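Local coordinates for Pre-mRNA-splicing factor SAD1 (Saccharomyces cerevisiae, PDB 4MSX), which promotes the assembly of newly made U4 snRNA into the U4/U6 snRNP and is required for pre-mRNA splicing, as a catalytically inactive relative of the deubiquitinases, at residues 64-69 / 143-148; 165-170 / 235-240; 389-394 / 434-439. One frame throughout, in Å; residues are numbered along the deposited sequence. Where two conformers were deposited one is given.

Interaction 1. Residues 64-69 / 143-148; sequences AYLETV and GEVQLL
L66 and V145 meet tip to tip, CD1 of the leucine 3.7 Å from CG1 of the valine, where the short 3-10 turn 66-68 packs on the start of helix 146-155 in the zinc-finger domain. The close part of the contact gathers round L147. This residue, its CG trans to the amide nitrogen (chi1 -178°), sets CD2 between L66 and V69: the L147 CD2 methyl lies 3.6 Å from L66 O and 3.7 Å from V69 CB, and both V69 methyls also come near it. L66 spreads its own branches, CD1 to V145 and CD2 across L148, whose CD2 is 4.1 Å from L66 CD2. L148 is the buried member and also touches F130 of strand 130-132; L66 and V69 also rest on V121 of strand 121-124. The other side of the turn is looser. E67 and T68 have their CB atoms turned away from the helix, and E67 is exposed, while T68 OG1 bonds back to Y65 O at 2.6 Å, in the carbonyl plane. Y65 O therefore takes two donors, T68 N and T68 OG1. Aliphatic carbons and one carbonyl oxygen make up the interface, so apolar packing and exclusion of water probably account for the association of the two segments.

Interaction 2. Residues 165-170 / 235-240; sequences EDFPRQ and WSPKLF
F167 and P168 pack against W235, and F167 and R169 against P237, as two loops pass each other without a regular strand or helix in either. F167 comes first: its CG lies anti to the carbonyl carbon (chi1 -75°), which places the ring against W235 and P237, with F167 CD2 4.0 Å from W235 CE3 and F167 CZ 4.2 Å from P237 CG. Both approaches are oblique. P168 follows through a cis peptide bond and sets CB at the edge of the indole, 4.1 Å from W235 CZ3, near the ring plane. The indole is fixed from elsewhere too: its NE1 donates to S203 O, and R209 makes a cation-pi contact with it. R169 then returns over P237. From CG to NE its chain is extended, and one face of the guanidinium lies on the proline, R169 NH2 3.6 Å from P237 CB. The same NH2 gives a hydrogen bond to a water, which passes one on to P237 O, each 3.1 Å long, while NH1 makes a long salt bridge with D166 OD2. Within the second loop S236 OG accepts from K238 N at 160°, and P237 also touches F153 of helix 146-155. An aromatic-proline cluster thus joins the loop between helix 161-165 and strand 170-172 to the loop leaving helix 222-234, with an ST turn at S236 shaping the chain just beyond the tryptophan.

Interaction 3. Residues 389-394 / 434-439; sequences PVKNRN and GDEKSH. With ACT (acetate ion), chain C.
D435 accepts two backbone N-H groups, of V390 and K391, at the start of a type I beta turn, V390 to R393, on the loop that faces the entry to strand 438-446 of the USP-fold sheet. Its carboxylate grips these successive amides: D435 OD2 accepts from V390 N at 2.7 Å and D435 OD1 from K391 N at 2.8 Å, each through the syn lone pair and nearly straight (161° and 165°). D435 CG stands anti to the backbone N, bringing both oxygens to these amides; P389 CD lies beside OD2. Replacing D435 by an alanine would probably leave the V390 and K391 amides without their carboxylate acceptors and free the turn to shift against residues 434-439.

E436 can be followed outward. E436 CB packs near V390 CG1, 4.0 Å away; from there the extended chain crosses K391 at about a right angle, and E436 CD comes 4.2 Å from K391 CA. At the tip E436 OE1 lies closer to that CA and, in the R393 conformer described here, forms a salt bridge with R393 NH1, 3.5 Å away at the edge of the guanidinium, the two planes tilted from each other. A water bridges the same pair of atoms. R393 has a second anionic partner, since NE pairs with E472. V390, buried, meets E436 O with CB and S438 OG with its methyls; that hydroxyl is hydrogen-bonded to H419 NE2. In this conformer V390 O takes two donors from opposite faces of its plane: R393 N, closing the turn, and R393 NH1, in the guanidinium plane but 47° out of the carbonyl plane.

How the interactions relate
The three contacts follow one another along the chain, each closing before the next opens. Interaction 1 belongs to the zinc-finger domain; the side chain of V69 lies about 10 Å from the zinc ion held by C94, C97, H113 and H119. Interaction 2 is about 23 Å from it, centre to centre, and the two share helix 146-155: its first turn serves interaction 1, while F153 further along touches the 235-240 loop. This helix thus links the zinc finger to the USP part. Interaction 3 lies across the chain's centre, about 37 Å from interaction 2 and about 52 Å from interaction 1, again between centres, where the chain enters strand 438-446 of the mixed sheet. Together they sample an elongated, two-domain pseudo-deubiquitinase.

Interaction 1. Residues 64-69 / 143-148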
loop_
_atom_site.group_PDB
_atom_site.type_symbol
_atom_site.label_atom_id
_atom_site.label_comp_id
_atom_site.label_asym_id
_atom_site.label_seq_id
_atom_site.Cartn_x
_atom_site.Cartn_y
_atom_site.Cartn_z
ATOM N N ALA A 64 -38.103 3.189 9.806
ATOM C CA ALA A 64 -38.115 3.489 11.248
ATOM C C ALA A 64 -36.880 2.888 11.941
ATOM O O ALA A 64 -36.365 3.412 12.953
ATOM C CB ALA A 64 -39.413 2.944 11.913
ATOM N N TYR A 65 -36.386 1.792 11.405
ATOM C CA TYR A 65 -35.297 1.122 12.113
ATOM C C TYR A 65 -33.924 1.782 11.824
ATOM O O TYR A 65 -32.923 1.456 12.478
ATOM C CB TYR A 65 -35.236 -0.326 11.710
ATOM C CG TYR A 65 -36.366 -1.229 12.206
ATOM C CD1 TYR A 65 -36.320 -1.805 13.470
ATOM C CD2 TYR A 65 -37.429 -1.559 11.368
ATOM C CE1 TYR A 65 -37.338 -2.713 13.901
ATOM C CE2 TYR A 65 -38.440 -2.426 11.786
ATOM C CZ TYR A 65 -38.384 -2.995 13.045
ATOM O OH TYR A 65 -39.391 -3.868 13.398
ATOM N N LEU A 66 -33.882 2.722 10.873
ATOM C CA LEU A 66 -32.571 3.292 10.494
ATOM C C LEU A 66 -31.963 4.066 11.632
ATOM O O LEU A 66 -30.744 4.133 11.749
ATOM C CB LEU A 66 -32.643 4.124 9.206
ATOM C CG LEU A 66 -32.936 3.291 7.952
ATOM C CD1 LEU A 66 -32.753 4.145 6.705
ATOM C CD2 LEU A 66 -32.077 2.057 7.860
ATOM N N GLU A 67 -32.779 4.615 12.515
ATOM C CA GLU A 67 -32.220 5.256 13.698
ATOM C C GLU A 67 -31.497 4.270 14.622
ATOM O O GLU A 67 -30.826 4.703 15.570
ATOM C CB GLU A 67 -33.294 6.006 14.492
ATOM C CG GLU A 67 -34.363 5.089 15.087
ATOM C CD GLU A 67 -35.391 5.843 15.979
ATOM O OE1 GLU A 67 -36.144 6.726 15.469
ATOM O OE2 GLU A 67 -35.435 5.535 17.193
ATOM N N THR A 68 -31.642 2.963 14.400
ATOM C CA THR A 68 -30.926 2.010 15.282
ATOM C C THR A 68 -29.482 1.719 14.800
ATOM O O THR A 68 -28.690 1.082 15.520
ATOM C CB THR A 68 -31.623 0.666 15.428
ATOM O OG1 THR A 68 -31.699 -0.037 14.171
ATOM C CG2 THR A 68 -33.088 0.886 15.997
ATOM N N VAL A 69 -29.174 2.150 13.581
ATOM C CA VAL A 69 -27.855 1.863 12.981
ATOM C C VAL A 69 -26.782 2.611 13.751
ATOM O O VAL A 69 -27.001 3.735 14.154
ATOM C CB VAL A 69 -27.875 2.215 11.473
ATOM C CG1 VAL A 69 -26.477 2.254 10.880
ATOM C CG2 VAL A 69 -28.667 1.171 10.759
ATOM N N GLY A 143 -29.988 4.094 -2.299
ATOM C CA GLY A 143 -29.271 5.225 -2.877
ATOM C C GLY A 143 -29.836 6.603 -2.561
ATOM O O GLY A 143 -29.114 7.594 -2.613
ATOM N N GLU A 144 -31.114 6.702 -2.230
ATOM C CA GLU A 144 -31.650 8.004 -1.839
ATOM C C GLU A 144 -31.423 8.302 -0.349
ATOM O O GLU A 144 -31.699 9.411 0.109
ATOM C CB GLU A 144 -33.144 8.115 -2.200
ATOM N N VAL A 145 -30.893 7.331 0.405
ATOM C CA VAL A 145 -30.795 7.483 1.858
ATOM C C VAL A 145 -29.365 7.734 2.270
ATOM O O VAL A 145 -28.515 6.871 2.079
ATOM C CB VAL A 145 -31.304 6.201 2.596
ATOM C CG1 VAL A 145 -31.354 6.432 4.102
ATOM C CG2 VAL A 145 -32.652 5.797 2.057
ATOM N N GLN A 146 -29.119 8.905 2.845
ATOM C CA GLN A 146 -27.789 9.354 3.193
ATOM C C GLN A 146 -27.044 8.348 4.096
ATOM O O GLN A 146 -25.867 8.029 3.886
ATOM C CB GLN A 146 -27.912 10.662 3.960
ATOM C CG GLN A 146 -26.586 11.336 4.256
ATOM C CD GLN A 146 -26.376 12.597 3.419
ATOM O OE1 GLN A 146 -27.224 12.962 2.587
ATOM N NE2 GLN A 146 -25.240 13.271 3.635
ATOM N N LEU A 147 -27.719 7.885 5.139
ATOM C CA LEU A 147 -27.112 6.910 6.049
ATOM C C LEU A 147 -26.668 5.670 5.280
ATOM O O LEU A 147 -25.559 5.150 5.488
ATOM C CB LEU A 147 -28.103 6.497 7.145
ATOM C CG LEU A 147 -27.496 5.503 8.154
ATOM C CD1 LEU A 147 -26.513 6.183 9.107
ATOM C CD2 LEU A 147 -28.642 4.851 8.938
ATOM N N LEU A 148 -27.536 5.164 4.422
ATOM C CA LEU A 148 -27.231 3.939 3.702
ATOM C C LEU A 148 -26.125 4.134 2.637
ATOM O O LEU A 148 -25.260 3.246 2.449
ATOM C CB LEU A 148 -28.487 3.362 3.081
ATOM C CG LEU A 148 -29.552 2.919 4.116
ATOM C CD1 LEU A 148 -30.712 2.172 3.451
ATOM C CD2 LEU A 148 -28.918 2.064 5.210
#

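Interaction 2. Residues 165-170 / 235-240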
loop_
_atom_site.group_PDB
_atom_site.type_symbol
_atom_site.label_atom_id
_atom_site.label_comp_id
_atom_site.label_asym_id
_atom_site.label_seq_id
_atom_site.Cartn_x
_atom_site.Cartn_y
_atom_site.Cartn_z
ATOM N N GLU A 165 -9.689 14.938 -9.135
ATOM C CA GLU A 165 -9.039 16.233 -9.344
ATOM C C GLU A 165 -8.828 16.994 -8.056
ATOM O O GLU A 165 -7.902 17.791 -7.962
ATOM C CB GLU A 165 -9.848 17.084 -10.333
ATOM C CG GLU A 165 -10.057 16.390 -11.658
ATOM C CD GLU A 165 -10.904 17.253 -12.624
ATOM O OE1 GLU A 165 -11.134 18.443 -12.308
ATOM O OE2 GLU A 165 -11.352 16.748 -13.680
ATOM N N ASP A 166 -9.677 16.773 -7.050
ATOM C CA ASP A 166 -9.482 17.482 -5.799
ATOM C C ASP A 166 -8.820 16.589 -4.727
ATOM O O ASP A 166 -8.953 16.856 -3.534
ATOM C CB ASP A 166 -10.822 17.976 -5.246
ATOM C CG ASP A 166 -10.644 19.010 -4.120
ATOM O OD1 ASP A 166 -9.571 19.663 -4.054
ATOM O OD2 ASP A 166 -11.575 19.169 -3.299
ATOM N N PHE A 167 -8.121 15.536 -5.135
ATOM C CA PHE A 167 -7.403 14.689 -4.139
ATOM C C PHE A 167 -5.920 15.074 -4.187
ATOM O O PHE A 167 -5.412 15.347 -5.270
ATOM C CB PHE A 167 -7.499 13.204 -4.516
ATOM C CG PHE A 167 -8.825 12.564 -4.243
ATOM C CD1 PHE A 167 -9.860 13.265 -3.657
ATOM C CD2 PHE A 167 -9.007 11.227 -4.548
ATOM C CE1 PHE A 167 -11.085 12.660 -3.414
ATOM C CE2 PHE A 167 -10.209 10.610 -4.332
ATOM C CZ PHE A 167 -11.261 11.314 -3.750
ATOM N N PRO A 168 -5.206 15.052 -3.046
ATOM C CA PRO A 168 -5.742 14.751 -1.711
ATOM C C PRO A 168 -6.312 16.020 -1.068
ATOM O O PRO A 168 -5.895 17.119 -1.435
ATOM C CB PRO A 168 -4.503 14.294 -0.924
ATOM C CG PRO A 168 -3.320 15.064 -1.579
ATOM C CD PRO A 168 -3.732 15.196 -3.058
ATOM N N ARG A 169 -7.225 15.877 -0.113
ATOM C CA ARG A 169 -7.756 17.024 0.630
ATOM C C ARG A 169 -7.964 16.657 2.092
ATOM O O ARG A 169 -8.040 15.461 2.425
ATOM C CB ARG A 169 -9.060 17.496 0.003
ATOM C CG ARG A 169 -10.186 16.481 0.062
ATOM C CD ARG A 169 -11.554 17.220 0.132
ATOM N NE ARG A 169 -12.703 16.300 0.138
ATOM C CZ ARG A 169 -13.013 15.588 -0.927
ATOM N NH1 ARG A 169 -12.255 15.720 -2.009
ATOM N NH2 ARG A 169 -14.042 14.775 -0.921
ATOM N N GLN A 170 -8.069 17.649 2.971
ATOM C CA GLN A 170 -8.287 17.353 4.390
ATOM C C GLN A 170 -9.731 16.862 4.636
ATOM O O GLN A 170 -10.696 17.433 4.149
ATOM C CB GLN A 170 -7.933 18.550 5.296
ATOM C CG GLN A 170 -6.433 18.933 5.256
ATOM C CD GLN A 170 -5.493 18.007 6.072
ATOM O OE1 GLN A 170 -5.923 17.235 6.946
ATOM N NE2 GLN A 170 -4.184 18.128 5.809
ATOM N N TRP A 235 -7.744 5.605 -0.342
ATOM C CA TRP A 235 -8.043 6.971 -0.852
ATOM C C TRP A 235 -9.395 7.519 -0.354
ATOM O O TRP A 235 -9.791 8.630 -0.712
ATOM C CB TRP A 235 -7.967 7.005 -2.401
ATOM C CG TRP A 235 -6.499 7.061 -2.766
ATOM C CD1 TRP A 235 -5.672 6.010 -3.107
ATOM C CD2 TRP A 235 -5.693 8.224 -2.737
ATOM N NE1 TRP A 235 -4.360 6.495 -3.326
ATOM C CE2 TRP A 235 -4.365 7.845 -3.077
ATOM C CE3 TRP A 235 -5.964 9.578 -2.464
ATOM C CZ2 TRP A 235 -3.298 8.803 -3.156
ATOM C CZ3 TRP A 235 -4.936 10.505 -2.525
ATOM C CH2 TRP A 235 -3.609 10.121 -2.890
ATOM N N SER A 236 -10.122 6.749 0.471
ATOM C CA SER A 236 -11.471 7.185 0.787
ATOM C C SER A 236 -11.481 8.509 1.529
ATOM O O SER A 236 -10.789 8.671 2.544
ATOM C CB SER A 236 -12.210 6.126 1.638
ATOM O OG SER A 236 -13.369 6.755 2.161
ATOM N N PRO A 237 -12.262 9.486 1.032
ATOM C CA PRO A 237 -12.396 10.762 1.756
ATOM C C PRO A 237 -13.528 10.735 2.820
ATOM O O PRO A 237 -13.821 11.778 3.402
ATOM C CB PRO A 237 -12.775 11.776 0.631
ATOM C CG PRO A 237 -13.609 10.968 -0.315
ATOM C CD PRO A 237 -12.985 9.495 -0.249
ATOM N N LYS A 238 -14.138 9.576 3.053
ATOM C CA LYS A 238 -15.239 9.461 4.033
ATOM C C LYS A 238 -15.068 8.295 5.041
ATOM O O LYS A 238 -16.045 7.664 5.468
ATOM C CB LYS A 238 -16.553 9.259 3.253
ATOM C CG LYS A 238 -16.962 10.513 2.471
ATOM C CD LYS A 238 -17.803 10.201 1.198
ATOM C CE LYS A 238 -18.980 9.285 1.398
ATOM N NZ LYS A 238 -19.945 9.318 0.219
ATOM N N LEU A 239 -13.831 7.989 5.401
ATOM C CA LEU A 239 -13.578 6.879 6.327
ATOM C C LEU A 239 -14.307 7.087 7.657
ATOM O O LEU A 239 -14.311 8.182 8.181
ATOM C CB LEU A 239 -12.065 6.821 6.630
ATOM C CG LEU A 239 -11.198 6.372 5.444
ATOM C CD1 LEU A 239 -9.693 6.503 5.798
ATOM C CD2 LEU A 239 -11.539 4.926 5.073
ATOM N N PHE A 240 -14.812 6.016 8.269
ATOM C CA PHE A 240 -15.395 6.161 9.605
ATOM C C PHE A 240 -14.328 6.404 10.648
ATOM O O PHE A 240 -14.527 7.178 11.577
ATOM C CB PHE A 240 -16.234 4.926 9.935
ATOM C CG PHE A 240 -17.527 4.845 9.125
ATOM C CD1 PHE A 240 -17.916 5.889 8.285
ATOM C CD2 PHE A 240 -18.346 3.706 9.208
ATOM C CE1 PHE A 240 -19.108 5.813 7.524
ATOM C CE2 PHE A 240 -19.537 3.615 8.456
ATOM C CZ PHE A 240 -19.924 4.656 7.622
HETATM O O HOH W 1 -15.101 14.206 1.918
#

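Interaction 3. Residues 389-394 / 434-439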
loop_
_atom_site.group_PDB
_atom_site.type_symbol
_atom_site.label_atom_id
_atom_site.label_comp_id
_atom_site.label_asym_id
_atom_site.label_seq_id
_atom_site.Cartn_x
_atom_site.Cartn_y
_atom_site.Cartn_z
ATOM N N PRO A 389 21.843 -10.419 10.115
ATOM C CA PRO A 389 21.764 -9.477 8.971
ATOM C C PRO A 389 21.265 -8.061 9.330
ATOM O O PRO A 389 21.708 -7.054 8.720
ATOM C CB PRO A 389 20.739 -10.129 8.025
ATOM C CG PRO A 389 20.362 -11.451 8.620
ATOM C CD PRO A 389 20.918 -11.563 10.006
ATOM N N VAL A 390 20.308 -7.953 10.248
ATOM C CA VAL A 390 19.783 -6.636 10.579
ATOM C C VAL A 390 20.818 -5.856 11.353
ATOM O O VAL A 390 21.233 -4.761 10.945
ATOM C CB VAL A 390 18.435 -6.718 11.344
ATOM C CG1 VAL A 390 17.868 -5.319 11.622
ATOM C CG2 VAL A 390 17.424 -7.526 10.524
ATOM N N LYS A 391 21.297 -6.421 12.455
ATOM C CA LYS A 391 22.326 -5.722 13.241
ATOM C C LYS A 391 23.558 -5.326 12.422
ATOM O O LYS A 391 24.139 -4.258 12.621
ATOM C CB LYS A 391 22.811 -6.628 14.387
ATOM C CG LYS A 391 23.747 -5.931 15.335
ATOM C CD LYS A 391 23.934 -6.801 16.605
ATOM C CE LYS A 391 24.618 -6.021 17.738
ATOM N NZ LYS A 391 24.590 -6.751 19.062
ATOM N N ASN A 392 23.990 -6.226 11.528
ATOM C CA ASN A 392 25.189 -5.999 10.732
ATOM C C ASN A 392 24.944 -5.301 9.384
ATOM O O ASN A 392 25.794 -5.346 8.493
ATOM C CB ASN A 392 25.878 -7.349 10.514
ATOM C CG ASN A 392 26.455 -7.874 11.816
ATOM O OD1 ASN A 392 27.056 -7.101 12.551
ATOM N ND2 ASN A 392 26.149 -9.115 12.159
ATOM N N ARG A 393 23.788 -4.657 9.253
ATOM C CA ARG A 393 23.399 -4.037 7.978
ATOM C C ARG A 393 24.294 -2.838 7.617
ATOM O O ARG A 393 24.968 -2.240 8.474
ATOM C CB ARG A 393 21.940 -3.541 8.045
ATOM C CG ARG A 393 21.787 -2.285 8.887
ATOM C CD ARG A 393 20.280 -1.993 9.216
ATOM N NE ARG A 393 20.141 -0.804 10.055
ATOM C CZ ARG A 393 20.358 -0.798 11.372
ATOM N NH1 ARG A 393 20.700 -1.927 12.025
ATOM N NH2 ARG A 393 20.207 0.325 12.036
ATOM N N ASN A 394 24.291 -2.486 6.334
ATOM C CA ASN A 394 25.127 -1.394 5.855
ATOM C C ASN A 394 24.466 -0.052 6.206
ATOM O O ASN A 394 23.433 0.335 5.601
ATOM C CB ASN A 394 25.339 -1.537 4.339
ATOM C CG ASN A 394 26.339 -0.531 3.789
ATOM O OD1 ASN A 394 26.326 0.624 4.174
ATOM N ND2 ASN A 394 27.211 -0.984 2.898
ATOM N N GLY A 434 19.849 -13.110 19.582
ATOM C CA GLY A 434 19.380 -13.140 18.202
ATOM C C GLY A 434 19.413 -11.723 17.586
ATOM O O GLY A 434 19.953 -10.791 18.193
ATOM N N ASP A 435 18.839 -11.555 16.394
ATOM C CA ASP A 435 19.056 -10.313 15.617
ATOM C C ASP A 435 18.226 -9.130 16.107
ATOM O O ASP A 435 17.248 -9.303 16.826
ATOM C CB ASP A 435 18.745 -10.574 14.139
ATOM C CG ASP A 435 19.516 -9.638 13.191
ATOM O OD1 ASP A 435 20.208 -8.692 13.667
ATOM O OD2 ASP A 435 19.417 -9.862 11.968
ATOM N N GLU A 436 18.597 -7.925 15.689
ATOM C CA GLU A 436 17.693 -6.781 15.851
ATOM C C GLU A 436 16.461 -6.978 14.921
ATOM O O GLU A 436 16.524 -7.760 13.960
ATOM C CB GLU A 436 18.421 -5.479 15.572
ATOM C CG GLU A 436 19.437 -5.134 16.656
ATOM C CD GLU A 436 20.234 -3.863 16.356
ATOM O OE1 GLU A 436 20.474 -3.566 15.163
ATOM O OE2 GLU A 436 20.615 -3.156 17.311
ATOM N N LYS A 437 15.353 -6.323 15.251
ATOM C CA LYS A 437 14.129 -6.446 14.459
ATOM C C LYS A 437 13.905 -5.197 13.587
ATOM O O LYS A 437 14.075 -4.059 14.035
ATOM C CB LYS A 437 12.898 -6.626 15.331
ATOM C CG LYS A 437 11.747 -7.219 14.520
ATOM C CD LYS A 437 10.361 -6.910 15.068
ATOM C CE LYS A 437 9.305 -7.241 14.018
ATOM N NZ LYS A 437 9.466 -8.654 13.531
ATOM N N SER A 438 13.511 -5.427 12.343
ATOM C CA SER A 438 13.243 -4.292 11.403
ATOM C C SER A 438 11.827 -3.746 11.576
ATOM O O SER A 438 10.870 -4.527 11.713
ATOM C CB SER A 438 13.384 -4.807 9.983
ATOM O OG SER A 438 14.741 -5.161 9.676
ATOM N N HIS A 439 11.674 -2.423 11.536
ATOM C CA HIS A 439 10.372 -1.777 11.480
ATOM C C HIS A 439 10.435 -0.839 10.256
ATOM O O HIS A 439 11.499 -0.258 9.966
ATOM C CB HIS A 439 10.128 -0.996 12.764
ATOM C CG HIS A 439 8.907 -0.114 12.754
ATOM N ND1 HIS A 439 7.653 -0.548 12.346
ATOM C CD2 HIS A 439 8.752 1.183 13.131
ATOM C CE1 HIS A 439 6.791 0.452 12.448
ATOM N NE2 HIS A 439 7.429 1.512 12.925
HETATM C C ACT C . 25.936 -4.849 2.739
HETATM O O ACT C . 25.141 -5.450 1.947
HETATM O OXT ACT C . 26.769 -3.971 2.253
HETATM C CH3 ACT C . 25.839 -5.189 4.210
HETATM O O HOH W 2 21.088 -0.892 14.923
#